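Side-chain contacts in Atg1 tMIT (Kluyveromyces marxianus, PDB 4P1N), which acts in autophagy as the C-terminal tandem MIT region of a serine/threonine protein kinase required for the formation of autophagosomes: residues B[12-15]-B[16-20]; B[98-101]-B[102-106]; B[252-255]-B[256-259]. All blocks are in the same frame, centred on the assembly; numbering follows the deposited sequence.

Contact 1 of 3, residues B[12-15]-B[16-20]; sequences PFVE and SLSAK
Ser-18 folds back along the helix onto Val-14, one turn earlier, and its side chain and backbone share one acceptor. Its CB leaves the main chain toward 12-15 and packs 3.4 Å from Val-14 O, with Glu-15 O close by as well. With OG anti to the carbonyl carbon and beside the backbone N (chi1 -65°), the hydroxyl hangs back over the preceding turn. OG donates to Val-14 O at 3.0 Å, standing above the carbonyl plane, 39° out of it. Ser-18 N gives the same oxygen its helical hydrogen bond, 2.9 Å from Val-14 O, and arrives from the opposite face. The carbonyl oxygen of buried Val-14 is thus gripped twice, and the bond to Val-14 O accounts for the hydroxyl of a buried serine. The tip also meets carbon: OG lies 4.2 Å from Val-14 CG1, the methyl turned beside its own carbonyl carbon. Next to this pair, Leu-17 drapes its branch over the preceding turn, with CG 3.5 Å from Phe-13 O, while Ala-19 N bonds to Glu-15 O. Val-14 and Ser-18 face Ile-146 of helix 137-170, and Leu-17 packs on Ser-119 of helix 95-129. The carboxylate of Glu-15 reaches away to a salt bridge with Lys-138. A serine hydroxyl bonded to the carbonyl four residues back is a familiar way of burying serine in a helix, here on the first helix of the three-helix MIT domain 1 bundle.

Contact 2 of 3, residues B[98-101]-B[102-106]; sequences LKKL and CMESL
Lys-100 and Glu-104 stand one helical turn apart, and their side chains cross obliquely, so that the lysine meets the glutamate with much of its length as well as its ammonium group. Lys-100 CG is anti to the backbone N (chi1 -156°), and the chain runs out extended until a bend at its last torsion. Glu-104 takes the other course: CG lies beside its own backbone N (chi1 -78°), which lays CG 3.2 Å from Lys-100 O before the chain extends outward. OE1 then borders the lysine methylenes, with Lys-100 CE 3.5 Å away, and reaches NZ at the tip. The salt bridge from Lys-100 NZ to Glu-104 OE1 measures 3.4 Å and counts only as a weak hydrogen bond. The second oxygen, OE2, has its stronger partner in Lys-31 of helix 10-33, so each oxygen has its own lysine, which would probably favour the charged form. Leu-101 also crosses the glutamate, on the side of this same oxygen, with CD2 4.0 Å from Glu-104 OE2. On a different side of the helix, Leu-98 CG rests 4.2 Å from Cys-102 SG, an apolar contact between buried or half-buried groups, and Cys-102 continues onto Leu-164 of helix 137-170. Beneath these side chains the backbone bonds are regular; Cys-102 N to Leu-98 O is 2.8 Å. Ser-105 turns to Ala-28 O, while Met-103 packs against the chain of another protein. An i to i+4 lysine-glutamate pair whose acid also bridges to helix 10-33, with Cys-102 packed on helix 137-170, fits a helical bundle such as MIT domain 1.

Contact 3 of 3, residues B[252-255]-B[256-259]; sequences DKEM and IRKY
Segments 252-255 and 256-259 form two successive turns of helix 250-273, joined by four i to i+4 bonds from Ile-256, Arg-257, Lys-258 and Tyr-259. The straightest is Tyr-259 N to Met-255 O, 3.1 Å with an N-H...O angle of 171°. Glu-254 and Arg-257 cross nearly at right angles. Glu-254 CG is anti to the backbone N, and a bend at chi2 (44°) swings the carboxylate round toward the side chains of Arg-257 and Lys-258. Arg-257 NH1 donates to Glu-254 OE1 at 3.3 Å, on the anti side of the carboxylate; the oxygen sits at the guanidinium edge, and the two planes differ by 31°. One face of that guanidinium lies over the backbone carbon of Lys-253. The other carboxylate oxygen, Glu-254 OE2, touches Lys-258 CD at 3.3 Å, but its distance to Lys-258 NZ, 4.2 Å, exceeds a salt bridge. Met-255 and Tyr-259 run side by side, with Met-255 CG 3.8 Å from Tyr-259 CE2; both pack on Tyr-189 of helix 184-204. Ile-256 CD1 lies 3.4 Å from Asp-252 O. The chemistry thus implies a charged flank centred on Glu-254, where two basic neighbours would offset its charge, and Asp-252 bonding through its carboxylate to backbone of the partner protein, which Ile-256 and Tyr-259 also touch while packing on helices of their own chain.

Overall arrangement
From the N terminus, the three contacts follow in series without crossing or nesting; each joins consecutive turns of a single helix, so none closes a loop. Contact 1 lies near the start of helix 10-33 and contact 2 near the start of the next helix, 95-129; both belong to MIT domain 1, yet their centres stand 27 Å apart on opposite sides of the chain's centre. Contact 2 joins its helix to helices 10-33 and 137-170. Contact 3, near the start of helix 250-273 in MIT domain 2, packs on helices 184-204 and 209-227, its nearest atoms about 12 Å from contact 1. Trp-221 of helix 209-227 touches contact 1, linking the two domains.

Contact 1 of 3, residues B[12-15]-B[16-20]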
loop_
_atom_site.group_PDB
_atom_site.type_symbol
_atom_site.label_atom_id
_atom_site.label_comp_id
_atom_site.label_asym_id
_atom_site.label_seq_id
_atom_site.Cartn_x
_atom_site.Cartn_y
_atom_site.Cartn_z
ATOM N N PRO B 12 -2.091 13.634 4.885
ATOM C CA PRO B 12 -0.720 13.982 4.499
ATOM C C PRO B 12 0.317 13.495 5.503
ATOM O O PRO B 12 1.439 13.214 5.102
ATOM C CB PRO B 12 -0.730 15.516 4.414
ATOM C CG PRO B 12 -2.069 15.970 4.889
ATOM C CD PRO B 12 -2.996 14.801 4.833
ATOM N N PHE B 13 -0.038 13.393 6.787
ATOM C CA PHE B 13 0.880 12.815 7.762
ATOM C C PHE B 13 1.110 11.326 7.482
ATOM O O PHE B 13 2.227 10.829 7.574
ATOM C CB PHE B 13 0.378 13.013 9.178
ATOM C CG PHE B 13 0.754 14.352 9.772
ATOM C CD1 PHE B 13 0.256 15.535 9.238
ATOM C CD2 PHE B 13 1.599 14.432 10.879
ATOM C CE1 PHE B 13 0.591 16.770 9.787
ATOM C CE2 PHE B 13 1.932 15.668 11.435
ATOM C CZ PHE B 13 1.425 16.837 10.890
ATOM N N VAL B 14 0.043 10.634 7.108
ATOM C CA VAL B 14 0.111 9.241 6.772
ATOM C C VAL B 14 0.850 9.052 5.445
ATOM O O VAL B 14 1.635 8.148 5.336
ATOM C CB VAL B 14 -1.295 8.636 6.710
ATOM C CG1 VAL B 14 -1.248 7.183 6.271
ATOM C CG2 VAL B 14 -1.933 8.714 8.085
ATOM N N GLU B 15 0.647 9.930 4.463
ATOM C CA GLU B 15 1.397 9.834 3.203
ATOM C C GLU B 15 2.900 9.973 3.414
ATOM O O GLU B 15 3.681 9.282 2.780
ATOM C CB GLU B 15 0.975 10.905 2.200
ATOM C CG GLU B 15 -0.263 10.535 1.434
ATOM C CD GLU B 15 -0.719 11.620 0.469
ATOM O OE1 GLU B 15 -0.600 12.812 0.804
ATOM O OE2 GLU B 15 -1.221 11.267 -0.619
ATOM N N SER B 16 3.265 10.931 4.262
ATOM C CA SER B 16 4.657 11.190 4.668
ATOM C C SER B 16 5.315 9.964 5.373
ATOM O O SER B 16 6.438 9.590 5.080
ATOM C CB SER B 16 4.668 12.428 5.588
ATOM O OG SER B 16 5.960 12.687 6.119
ATOM N N LEU B 17 4.600 9.328 6.287
ATOM C CA LEU B 17 5.083 8.106 6.892
ATOM C C LEU B 17 5.192 6.997 5.898
ATOM O O LEU B 17 6.119 6.214 5.987
ATOM C CB LEU B 17 4.196 7.647 8.071
ATOM C CG LEU B 17 4.342 8.599 9.253
ATOM C CD1 LEU B 17 3.162 8.465 10.218
ATOM C CD2 LEU B 17 5.669 8.392 9.985
ATOM N N SER B 18 4.269 6.931 4.953
ATOM C CA SER B 18 4.246 5.852 3.944
ATOM C C SER B 18 5.390 6.002 2.963
ATOM O O SER B 18 5.947 5.000 2.475
ATOM C CB SER B 18 2.919 5.813 3.191
ATOM O OG SER B 18 1.853 5.482 4.062
ATOM N N ALA B 19 5.771 7.237 2.682
ATOM C CA ALA B 19 6.983 7.475 1.900
ATOM C C ALA B 19 8.243 6.948 2.584
ATOM O O ALA B 19 9.124 6.291 1.979
ATOM C CB ALA B 19 7.118 8.956 1.608
ATOM N N LYS B 20 8.331 7.240 3.860
ATOM C CA LYS B 20 9.391 6.703 4.690
ATOM C C LYS B 20 9.394 5.173 4.791
ATOM O O LYS B 20 10.471 4.530 4.696
ATOM C CB LYS B 20 9.273 7.297 6.100
ATOM C CG LYS B 20 9.610 8.788 6.144
ATOM C CD LYS B 20 9.212 9.464 7.457
ATOM C CE LYS B 20 9.490 10.953 7.350
ATOM N NZ LYS B 20 8.992 11.635 8.558
#

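Contact 2 of 3, residues B[98-101]-B[102-106]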
loop_
_atom_site.group_PDB
_atom_site.type_symbol
_atom_site.label_atom_id
_atom_site.label_comp_id
_atom_site.label_asym_id
_atom_site.label_seq_id
_atom_site.Cartn_x
_atom_site.Cartn_y
_atom_site.Cartn_z
ATOM N N LEU B 98 26.638 -14.037 3.799
ATOM C CA LEU B 98 25.246 -14.377 4.022
ATOM C C LEU B 98 24.765 -13.886 5.379
ATOM O O LEU B 98 23.711 -13.240 5.480
ATOM C CB LEU B 98 25.008 -15.884 3.914
ATOM C CG LEU B 98 23.524 -16.251 3.772
ATOM C CD1 LEU B 98 23.006 -15.840 2.395
ATOM C CD2 LEU B 98 23.284 -17.727 4.000
ATOM N N LYS B 99 25.528 -14.181 6.426
ATOM C CA LYS B 99 25.134 -13.723 7.759
ATOM C C LYS B 99 25.012 -12.187 7.814
ATOM O O LYS B 99 24.120 -11.656 8.477
ATOM C CB LYS B 99 26.101 -14.180 8.828
ATOM C CG LYS B 99 25.400 -14.854 9.985
ATOM C CD LYS B 99 26.189 -14.741 11.276
ATOM C CE LYS B 99 25.814 -13.472 12.026
ATOM N NZ LYS B 99 26.058 -13.643 13.484
ATOM N N LYS B 100 25.908 -11.495 7.120
ATOM C CA LYS B 100 25.886 -10.045 7.083
ATOM C C LYS B 100 24.622 -9.518 6.365
ATOM O O LYS B 100 23.942 -8.623 6.860
ATOM C CB LYS B 100 27.151 -9.513 6.398
ATOM C CG LYS B 100 27.487 -8.098 6.819
ATOM C CD LYS B 100 28.452 -7.413 5.866
ATOM C CE LYS B 100 28.923 -6.084 6.454
ATOM N NZ LYS B 100 29.021 -4.997 5.437
ATOM N N LEU B 101 24.322 -10.091 5.209
ATOM C CA LEU B 101 23.142 -9.746 4.468
ATOM C C LEU B 101 21.856 -10.035 5.240
ATOM O O LEU B 101 20.920 -9.247 5.185
ATOM C CB LEU B 101 23.103 -10.487 3.130
ATOM C CG LEU B 101 24.061 -9.981 2.050
ATOM C CD1 LEU B 101 24.069 -10.950 0.874
ATOM C CD2 LEU B 101 23.697 -8.593 1.579
ATOM N N CYS B 102 21.813 -11.172 5.928
ATOM C CA CYS B 102 20.637 -11.576 6.685
ATOM C C CYS B 102 20.371 -10.585 7.835
ATOM O O CYS B 102 19.215 -10.110 8.010
ATOM C CB CYS B 102 20.787 -13.005 7.220
ATOM S SG CYS B 102 20.537 -14.286 5.960
ATOM N N MET B 103 21.424 -10.264 8.592
ATOM C CA MET B 103 21.306 -9.263 9.636
ATOM C C MET B 103 20.866 -7.902 9.103
ATOM O O MET B 103 20.000 -7.296 9.674
ATOM C CB MET B 103 22.610 -9.076 10.419
ATOM C CG MET B 103 22.526 -9.570 11.842
ATOM S SD MET B 103 21.390 -8.587 12.836
ATOM C CE MET B 103 22.435 -8.175 14.245
ATOM N N GLU B 104 21.518 -7.438 8.051
ATOM C CA GLU B 104 21.242 -6.147 7.440
ATOM C C GLU B 104 19.792 -6.075 6.986
ATOM O O GLU B 104 19.092 -5.130 7.317
ATOM C CB GLU B 104 22.176 -5.872 6.278
ATOM C CG GLU B 104 23.564 -5.420 6.711
ATOM C CD GLU B 104 24.592 -5.331 5.572
ATOM O OE1 GLU B 104 25.695 -4.776 5.823
ATOM O OE2 GLU B 104 24.332 -5.826 4.452
ATOM N N SER B 105 19.346 -7.110 6.290
ATOM C CA SER B 105 17.975 -7.175 5.819
ATOM C C SER B 105 16.988 -7.173 7.001
ATOM O O SER B 105 16.030 -6.407 7.019
ATOM C CB SER B 105 17.772 -8.379 4.892
ATOM O OG SER B 105 16.584 -8.203 4.102
ATOM N N LEU B 106 17.249 -7.973 8.013
ATOM C CA LEU B 106 16.382 -8.040 9.166
ATOM C C LEU B 106 16.213 -6.698 9.812
ATOM O O LEU B 106 15.099 -6.305 10.108
ATOM C CB LEU B 106 16.965 -8.961 10.240
ATOM C CG LEU B 106 16.033 -9.779 11.120
ATOM C CD1 LEU B 106 16.825 -10.255 12.344
ATOM C CD2 LEU B 106 14.715 -9.139 11.531
#

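Contact 3 of 3, residues B[252-255]-B[256-259]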
loop_
_atom_site.group_PDB
_atom_site.type_symbol
_atom_site.label_atom_id
_atom_site.label_comp_id
_atom_site.label_asym_id
_atom_site.label_seq_id
_atom_site.Cartn_x
_atom_site.Cartn_y
_atom_site.Cartn_z
ATOM N N ASP B 252 26.357 12.873 16.122
ATOM C CA ASP B 252 25.804 12.161 14.972
ATOM C C ASP B 252 24.588 12.904 14.450
ATOM O O ASP B 252 24.488 13.181 13.248
ATOM C CB ASP B 252 25.389 10.753 15.339
ATOM C CG ASP B 252 26.535 9.900 15.768
ATOM O OD1 ASP B 252 27.636 10.094 15.242
ATOM O OD2 ASP B 252 26.312 9.008 16.612
ATOM N N LYS B 253 23.673 13.236 15.357
ATOM C CA LYS B 253 22.465 13.958 14.986
ATOM C C LYS B 253 22.788 15.299 14.325
ATOM O O LYS B 253 22.165 15.690 13.338
ATOM C CB LYS B 253 21.583 14.176 16.206
ATOM C CG LYS B 253 20.783 12.942 16.610
ATOM C CD LYS B 253 20.194 13.106 18.002
ATOM C CE LYS B 253 20.178 11.790 18.751
ATOM N NZ LYS B 253 19.877 11.985 20.186
ATOM N N GLU B 254 23.778 15.990 14.860
ATOM C CA GLU B 254 24.202 17.263 14.277
ATOM C C GLU B 254 24.843 17.084 12.887
ATOM O O GLU B 254 24.578 17.854 11.982
ATOM C CB GLU B 254 25.137 18.010 15.247
ATOM C CG GLU B 254 25.595 19.380 14.760
ATOM C CD GLU B 254 24.472 20.214 14.146
ATOM O OE1 GLU B 254 23.320 20.156 14.645
ATOM O OE2 GLU B 254 24.747 20.930 13.154
ATOM N N MET B 255 25.664 16.063 12.715
ATOM C CA MET B 255 26.197 15.742 11.396
ATOM C C MET B 255 25.097 15.380 10.371
ATOM O O MET B 255 25.125 15.857 9.232
ATOM C CB MET B 255 27.191 14.596 11.530
ATOM C CG MET B 255 28.148 14.451 10.367
ATOM S SD MET B 255 29.207 12.999 10.548
ATOM C CE MET B 255 30.258 13.510 11.893
ATOM N N ILE B 256 24.138 14.538 10.773
ATOM C CA ILE B 256 23.003 14.164 9.913
ATOM C C ILE B 256 22.165 15.395 9.587
ATOM O O ILE B 256 21.742 15.577 8.437
ATOM C CB ILE B 256 22.117 13.033 10.535
ATOM C CG1 ILE B 256 22.915 11.737 10.655
ATOM C CG2 ILE B 256 20.877 12.746 9.689
ATOM C CD1 ILE B 256 22.467 10.826 11.768
ATOM N N ARG B 257 21.945 16.256 10.574
ATOM C CA ARG B 257 21.263 17.517 10.321
ATOM C C ARG B 257 21.954 18.328 9.213
ATOM O O ARG B 257 21.283 18.914 8.365
ATOM C CB ARG B 257 21.161 18.359 11.593
ATOM C CG ARG B 257 19.948 18.027 12.425
ATOM C CD ARG B 257 19.732 19.030 13.556
ATOM N NE ARG B 257 19.108 18.338 14.678
ATOM C CZ ARG B 257 19.726 17.969 15.795
ATOM N NH1 ARG B 257 21.010 18.252 16.000
ATOM N NH2 ARG B 257 19.040 17.318 16.729
ATOM N N LYS B 258 23.286 18.360 9.224
ATOM C CA LYS B 258 24.029 19.114 8.220
ATOM C C LYS B 258 23.782 18.526 6.832
ATOM O O LYS B 258 23.416 19.232 5.898
ATOM C CB LYS B 258 25.536 19.132 8.527
ATOM C CG LYS B 258 25.919 19.711 9.889
ATOM C CD LYS B 258 25.760 21.224 9.982
ATOM C CE LYS B 258 27.041 21.976 9.613
ATOM N NZ LYS B 258 27.907 22.289 10.791
ATOM N N TYR B 259 23.959 17.222 6.704
ATOM C CA TYR B 259 23.668 16.529 5.428
ATOM C C TYR B 259 22.257 16.738 4.937
ATOM O O TYR B 259 22.043 16.976 3.746
ATOM C CB TYR B 259 24.013 15.057 5.531
ATOM C CG TYR B 259 25.508 14.826 5.526
ATOM C CD1 TYR B 259 26.249 15.159 4.411
ATOM C CD2 TYR B 259 26.173 14.293 6.626
ATOM C CE1 TYR B 259 27.617 14.979 4.375
ATOM C CE2 TYR B 259 27.549 14.094 6.601
ATOM C CZ TYR B 259 28.254 14.451 5.461
ATOM O OH TYR B 259 29.590 14.277 5.348
#